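Side-chain contacts in dimethyladenosine transferase, putative (Plasmodium falciparum, PDB 2H1R), which probably dimethylates adenines of ribosomal RNA at N6 with S-adenosyl-L-methionine as methyl donor, as a member of the rRNA adenine N(6)-methyltransferase family: residues A[238-243]-A[250-255]; A[164-169]-A[206-211]. One frame throughout, in Å; residues are numbered along the deposited sequence.

Contact 1 of 2, residues A[238-243]-A[250-255]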
loop_
_atom_site.group_PDB
_atom_site.type_symbol
_atom_site.label_atom_id
_atom_site.label_comp_id
_atom_site.label_asym_id
_atom_site.label_seq_id
_atom_site.Cartn_x
_atom_site.Cartn_y
_atom_site.Cartn_z
ATOM N N HIS A 238 -16.464 -11.520 -22.264
ATOM C CA HIS A 238 -15.447 -12.556 -22.538
ATOM C C HIS A 238 -15.068 -13.335 -21.277
ATOM O O HIS A 238 -15.054 -14.575 -21.287
ATOM C CB HIS A 238 -14.182 -11.958 -23.139
ATOM C CG HIS A 238 -13.174 -12.993 -23.563
ATOM N ND1 HIS A 238 -13.412 -13.890 -24.581
ATOM C CD2 HIS A 238 -11.936 -13.275 -23.093
ATOM C CE1 HIS A 238 -12.357 -14.675 -24.726
ATOM N NE2 HIS A 238 -11.448 -14.320 -23.837
ATOM N N ASN A 239 -14.746 -12.598 -20.221
ATOM C CA ASN A 239 -14.419 -13.187 -18.913
ATOM C C ASN A 239 -15.588 -13.964 -18.331
ATOM O O ASN A 239 -15.388 -15.072 -17.792
ATOM C CB ASN A 239 -13.927 -12.121 -17.919
ATOM C CG ASN A 239 -12.525 -11.658 -18.210
ATOM O OD1 ASN A 239 -11.829 -12.207 -19.070
ATOM N ND2 ASN A 239 -12.090 -10.653 -17.489
ATOM N N TYR A 240 -16.803 -13.433 -18.458
ATOM C CA TYR A 240 -17.992 -14.137 -18.030
ATOM C C TYR A 240 -18.208 -15.461 -18.767
ATOM O O TYR A 240 -18.509 -16.486 -18.144
ATOM C CB TYR A 240 -19.242 -13.271 -18.180
ATOM C CG TYR A 240 -20.560 -13.979 -17.831
ATOM C CD1 TYR A 240 -20.846 -14.352 -16.525
ATOM C CD2 TYR A 240 -21.523 -14.262 -18.821
ATOM C CE1 TYR A 240 -22.023 -14.989 -16.176
ATOM C CE2 TYR A 240 -22.752 -14.898 -18.474
ATOM C CZ TYR A 240 -22.974 -15.279 -17.152
ATOM O OH TYR A 240 -24.148 -15.865 -16.749
ATOM N N LYS A 241 -18.069 -15.457 -20.083
ATOM C CA LYS A 241 -18.217 -16.736 -20.809
ATOM C C LYS A 241 -17.124 -17.754 -20.438
ATOM O O LYS A 241 -17.415 -18.948 -20.305
ATOM C CB LYS A 241 -18.253 -16.487 -22.312
ATOM C CG LYS A 241 -19.542 -15.798 -22.754
ATOM C CD LYS A 241 -19.345 -15.202 -24.146
ATOM C CE LYS A 241 -20.626 -14.572 -24.687
ATOM N NZ LYS A 241 -21.634 -15.585 -25.083
ATOM N N ASN A 242 -15.897 -17.283 -20.272
ATOM C CA ASN A 242 -14.775 -18.119 -19.818
ATOM C C ASN A 242 -15.034 -18.766 -18.449
ATOM O O ASN A 242 -14.783 -19.967 -18.280
ATOM C CB ASN A 242 -13.477 -17.326 -19.711
ATOM C CG ASN A 242 -12.717 -17.210 -21.039
ATOM O OD1 ASN A 242 -13.117 -17.751 -22.059
ATOM N ND2 ASN A 242 -11.613 -16.470 -21.009
ATOM N N TRP A 243 -15.520 -17.966 -17.485
ATOM C CA TRP A 243 -15.912 -18.447 -16.160
ATOM C C TRP A 243 -16.967 -19.521 -16.258
ATOM O O TRP A 243 -16.896 -20.577 -15.582
ATOM C CB TRP A 243 -16.470 -17.292 -15.308
ATOM C CG TRP A 243 -16.921 -17.715 -13.913
ATOM C CD1 TRP A 243 -18.198 -17.918 -13.495
ATOM C CD2 TRP A 243 -16.080 -17.951 -12.773
ATOM N NE1 TRP A 243 -18.208 -18.261 -12.143
ATOM C CE2 TRP A 243 -16.916 -18.304 -11.696
ATOM C CE3 TRP A 243 -14.690 -17.924 -12.571
ATOM C CZ2 TRP A 243 -16.414 -18.606 -10.413
ATOM C CZ3 TRP A 243 -14.179 -18.225 -11.288
ATOM C CH2 TRP A 243 -15.057 -18.561 -10.222
ATOM N N VAL A 250 -23.980 -22.689 -17.426
ATOM C CA VAL A 250 -24.636 -22.176 -18.619
ATOM C C VAL A 250 -24.831 -20.669 -18.471
ATOM O O VAL A 250 -25.420 -20.213 -17.474
ATOM C CB VAL A 250 -25.978 -22.931 -18.948
ATOM C CG1 VAL A 250 -27.010 -22.818 -17.800
ATOM C CG2 VAL A 250 -26.565 -22.420 -20.261
ATOM N N PRO A 251 -24.302 -19.887 -19.431
ATOM C CA PRO A 251 -24.442 -18.424 -19.355
ATOM C C PRO A 251 -25.905 -18.016 -19.246
ATOM O O PRO A 251 -26.778 -18.729 -19.729
ATOM C CB PRO A 251 -23.843 -17.953 -20.672
ATOM C CG PRO A 251 -22.903 -19.032 -21.068
ATOM C CD PRO A 251 -23.529 -20.301 -20.617
ATOM N N VAL A 252 -26.175 -16.908 -18.568
ATOM C CA VAL A 252 -27.537 -16.419 -18.392
ATOM C C VAL A 252 -28.097 -16.116 -19.801
ATOM O O VAL A 252 -27.364 -15.597 -20.646
ATOM C CB VAL A 252 -27.544 -15.190 -17.434
ATOM C CG1 VAL A 252 -26.935 -13.928 -18.082
ATOM C CG2 VAL A 252 -28.907 -14.927 -16.864
ATOM N N ASN A 253 -29.339 -16.507 -20.081
ATOM C CA ASN A 253 -29.956 -16.070 -21.349
ATOM C C ASN A 253 -30.582 -14.707 -21.183
ATOM O O ASN A 253 -31.788 -14.561 -20.955
ATOM C CB ASN A 253 -30.940 -17.066 -21.978
ATOM C CG ASN A 253 -31.305 -16.660 -23.416
ATOM O OD1 ASN A 253 -30.412 -16.435 -24.264
ATOM N ND2 ASN A 253 -32.612 -16.502 -23.683
ATOM N N PHE A 254 -29.724 -13.696 -21.279
ATOM C CA PHE A 254 -30.135 -12.344 -20.974
ATOM C C PHE A 254 -29.056 -11.427 -21.536
ATOM O O PHE A 254 -27.879 -11.822 -21.569
ATOM C CB PHE A 254 -30.247 -12.201 -19.457
ATOM C CG PHE A 254 -31.081 -11.061 -19.030
ATOM C CD1 PHE A 254 -32.470 -11.104 -19.189
ATOM C CD2 PHE A 254 -30.491 -9.922 -18.500
ATOM C CE1 PHE A 254 -33.263 -10.024 -18.811
ATOM C CE2 PHE A 254 -31.271 -8.852 -18.094
ATOM C CZ PHE A 254 -32.670 -8.903 -18.252
ATOM N N PRO A 255 -29.435 -10.214 -22.002
ATOM C CA PRO A 255 -28.376 -9.365 -22.581
ATOM C C PRO A 255 -27.317 -8.995 -21.541
ATOM O O PRO A 255 -27.659 -8.539 -20.462
ATOM C CB PRO A 255 -29.120 -8.115 -23.078
ATOM C CG PRO A 255 -30.490 -8.188 -22.543
ATOM C CD PRO A 255 -30.774 -9.591 -22.089
#

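Contact 2 of 2, residues A[164-169]-A[206-211]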
loop_
_atom_site.group_PDB
_atom_site.type_symbol
_atom_site.label_atom_id
_atom_site.label_comp_id
_atom_site.label_asym_id
_atom_site.label_seq_id
_atom_site.Cartn_x
_atom_site.Cartn_y
_atom_site.Cartn_z
ATOM N N VAL A 164 -4.514 1.444 -0.272
ATOM C CA VAL A 164 -3.953 1.651 1.071
ATOM C C VAL A 164 -5.014 1.549 2.168
ATOM O O VAL A 164 -4.799 0.868 3.215
ATOM C CB VAL A 164 -3.182 3.006 1.132
ATOM C CG1 VAL A 164 -2.714 3.322 2.551
ATOM C CG2 VAL A 164 -1.986 2.939 0.242
ATOM N N LYS A 165 -6.155 2.202 1.949
ATOM C CA LYS A 165 -7.208 2.264 2.927
ATOM C C LYS A 165 -7.844 0.873 3.138
ATOM O O LYS A 165 -8.312 0.557 4.243
ATOM C CB LYS A 165 -8.296 3.243 2.479
ATOM C CG LYS A 165 -7.961 4.747 2.666
ATOM C CD LYS A 165 -8.972 5.620 1.940
ATOM C CE LYS A 165 -10.258 5.785 2.767
ATOM N NZ LYS A 165 -11.359 6.354 1.899
ATOM N N LEU A 166 -7.879 0.074 2.081
ATOM C CA LEU A 166 -8.467 -1.252 2.203
ATOM C C LEU A 166 -7.596 -2.091 3.114
ATOM O O LEU A 166 -8.108 -2.751 4.010
ATOM C CB LEU A 166 -8.619 -1.951 0.845
ATOM C CG LEU A 166 -9.126 -3.411 1.007
ATOM C CD1 LEU A 166 -10.488 -3.423 1.601
ATOM C CD2 LEU A 166 -9.153 -4.137 -0.285
ATOM N N PHE A 167 -6.294 -2.049 2.891
ATOM C CA PHE A 167 -5.395 -2.944 3.590
ATOM C C PHE A 167 -4.918 -2.482 4.973
ATOM O O PHE A 167 -4.576 -3.324 5.826
ATOM C CB PHE A 167 -4.303 -3.417 2.640
ATOM C CG PHE A 167 -4.859 -4.259 1.501
ATOM C CD1 PHE A 167 -5.264 -5.584 1.729
ATOM C CD2 PHE A 167 -5.088 -3.682 0.238
ATOM C CE1 PHE A 167 -5.829 -6.351 0.705
ATOM C CE2 PHE A 167 -5.666 -4.447 -0.817
ATOM C CZ PHE A 167 -6.024 -5.774 -0.589
ATOM N N CYS A 168 -4.943 -1.170 5.205
ATOM C CA CYS A 168 -4.409 -0.595 6.429
ATOM C C CYS A 168 -5.243 0.564 6.990
ATOM O O CYS A 168 -6.150 1.077 6.336
ATOM C CB CYS A 168 -2.968 -0.122 6.190
ATOM S SG CYS A 168 -1.859 -1.316 5.391
ATOM N N LYS A 169 -4.947 0.937 8.227
ATOM C CA LYS A 169 -5.264 2.258 8.740
ATOM C C LYS A 169 -3.972 3.040 8.527
ATOM O O LYS A 169 -2.883 2.612 8.974
ATOM C CB LYS A 169 -5.634 2.212 10.217
ATOM C CG LYS A 169 -6.707 1.159 10.534
ATOM C CD LYS A 169 -7.025 1.114 12.020
ATOM C CE LYS A 169 -6.020 0.229 12.779
ATOM N NZ LYS A 169 -5.880 0.664 14.190
ATOM N N ASP A 206 -5.734 -9.208 -7.088
ATOM C CA ASP A 206 -5.734 -9.128 -8.554
ATOM C C ASP A 206 -7.054 -8.578 -9.108
ATOM O O ASP A 206 -7.052 -7.678 -9.955
ATOM C CB ASP A 206 -5.407 -10.485 -9.213
ATOM C CG ASP A 206 -3.990 -10.980 -8.863
ATOM O OD1 ASP A 206 -3.137 -10.120 -8.538
ATOM O OD2 ASP A 206 -3.721 -12.217 -8.917
ATOM N N GLU A 207 -8.173 -9.085 -8.608
ATOM C CA GLU A 207 -9.470 -8.640 -9.113
ATOM C C GLU A 207 -9.846 -7.249 -8.574
ATOM O O GLU A 207 -10.453 -6.461 -9.294
ATOM C CB GLU A 207 -10.574 -9.626 -8.708
ATOM C CG GLU A 207 -10.592 -10.914 -9.474
ATOM C CD GLU A 207 -11.996 -11.501 -9.567
ATOM O OE1 GLU A 207 -12.135 -12.734 -9.320
ATOM O OE2 GLU A 207 -12.947 -10.736 -9.874
ATOM N N TRP A 208 -9.562 -6.997 -7.300
ATOM C CA TRP A 208 -9.787 -5.680 -6.670
ATOM C C TRP A 208 -9.058 -4.592 -7.431
ATOM O O TRP A 208 -9.645 -3.601 -7.819
ATOM C CB TRP A 208 -9.252 -5.699 -5.235
ATOM C CG TRP A 208 -9.207 -4.370 -4.509
ATOM C CD1 TRP A 208 -8.120 -3.560 -4.345
ATOM C CD2 TRP A 208 -10.285 -3.738 -3.816
ATOM N NE1 TRP A 208 -8.454 -2.467 -3.580
ATOM C CE2 TRP A 208 -9.780 -2.544 -3.251
ATOM C CE3 TRP A 208 -11.629 -4.063 -3.611
ATOM C CZ2 TRP A 208 -10.584 -1.678 -2.493
ATOM C CZ3 TRP A 208 -12.419 -3.187 -2.858
ATOM C CH2 TRP A 208 -11.890 -2.030 -2.308
ATOM N N ASP A 209 -7.768 -4.793 -7.664
ATOM C CA ASP A 209 -6.969 -3.785 -8.335
ATOM C C ASP A 209 -7.432 -3.582 -9.792
ATOM O O ASP A 209 -7.379 -2.461 -10.316
ATOM C CB ASP A 209 -5.468 -4.101 -8.257
ATOM C CG ASP A 209 -4.607 -2.934 -8.710
ATOM O OD1 ASP A 209 -4.667 -1.822 -8.101
ATOM O OD2 ASP A 209 -3.903 -3.136 -9.702
ATOM N N ASN A 210 -7.886 -4.643 -10.451
ATOM C CA ASN A 210 -8.338 -4.475 -11.837
ATOM C C ASN A 210 -9.664 -3.742 -11.932
ATOM O O ASN A 210 -9.867 -2.928 -12.853
ATOM C CB ASN A 210 -8.426 -5.808 -12.579
ATOM C CG ASN A 210 -7.075 -6.356 -12.955
ATOM O OD1 ASN A 210 -6.061 -5.655 -12.923
ATOM N ND2 ASN A 210 -7.049 -7.618 -13.330
ATOM N N LEU A 211 -10.552 -4.026 -10.991
ATOM C CA LEU A 211 -11.834 -3.292 -10.877
ATOM C C LEU A 211 -11.550 -1.804 -10.635
ATOM O O LEU A 211 -12.151 -0.926 -11.278
ATOM C CB LEU A 211 -12.693 -3.852 -9.735
ATOM C CG LEU A 211 -13.941 -3.040 -9.332
ATOM C CD1 LEU A 211 -14.989 -2.952 -10.459
ATOM C CD2 LEU A 211 -14.599 -3.575 -8.059
#

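Contact 1 of 2, residues A[238-243]-A[250-255]
Tyr240 sets its CG anti to the backbone N (chi1 176°), and this carries the phenol out from its helix to the chain at Pro251 and Val252. Contact is made by the far half of the phenol, CE2, CZ and OH. The OH accepts a hydrogen bond from the backbone N of Val252, with 2.9 Å between Val252 N and Tyr240 OH. The N-H points at the oxygen at 156°, a fairly straight bond. Val252 N sits at the ring edge, close to the ring plane. The bond satisfies a backbone N-H of a loop that has no regular secondary structure here.

Apolar atoms of both loop residues lie beside this bond. Pro251 lays its CB against the ring at an oblique angle, 3.9 Å from Tyr240 CE2. Val252 crosses the phenol at about a right angle. Val252 CB lies 3.5 Å from Tyr240 OH, and Val252 CG1 3.6 Å. A chi1 of 71° puts that methyl between the backbone N and the carbonyl carbon, on the side of the hydroxyl. Tyr240 is buried, whereas Pro251 and Val252 are partly exposed.

Segment 238-243 belongs to helix 230-246. The loop holding Pro251 and Val252 leads from it to Pro255, the N-cap residue of helix 256-266. Both helices belong to the C-terminal helical domain that follows the methyltransferase domain in this family. Tyr259 in helix 256-266 touches Val252 and meets the Tyr240 ring, so Tyr240 ties helix 230-246 to the loop and to the start of helix 256-266.

Contact 2 of 2, residues A[164-169]-A[206-211]
Leu166 and Trp208 make the main contact, a CH-pi interaction. The two side chains come from opposite directions, and a chi1 near 180° on both (175° for Leu166) extends them toward each other. Leu166 CD2 is the methyl that does the touching. Leu166 CD2 sits over one face of the Trp208 indole, 3.6 Å from the centroid of its six-membered ring and 19° off the ring normal. Its closest atom is Trp208 CE2, 3.4 Å from Leu166 CD2, at the fusion of the two rings. Leu166 CB adds a looser touch on Trp208 CZ2 at 3.9 Å.

The second interaction is aromatic. Phe167 and Trp208 form a T-shaped (edge-to-face) pair, with the edge of the phenyl toward the face of the five-membered ring. The planes stand at 82° and the centroids are 6.0 Å apart. Phe167 CE2 and Trp208 CD1 approach to 4.4 Å, so this pair is looser than the leucine contact.

Trp208 NE1 makes a weak hydrogen bond to Asn163 OD1. Phe282 and Leu283 of helix 279-291 pack on the indole.

All three touching residues are buried, and no hydrogen bond spans the two segments. Dispersion and burial of apolar surface therefore join the Rossmann-like methyltransferase domain, through the helix leading into strand 168-176, to helix 205-216, the first of the C-terminal helical domain.

Both segments of contact 2 precede those of contact 1 in the chain. The contact centres are about 26 Å apart and the nearest atoms about 6 Å, and the two do not meet. The centre of contact 2 lies about 8 Å from that of the chain, where the end of the helix leading into edge strand 168-176 meets helix 205-216. The centre of contact 1 lies about 33 Å from that of the chain, in the helical C-terminal part. The C-terminal tail links their surroundings: His295 stacks on Trp243 and is hydrogen-bonded through ND1 to Glu207 OE1. Neither contact is at the predicted S-adenosyl-L-methionine site, which includes Gly50 and Asp71.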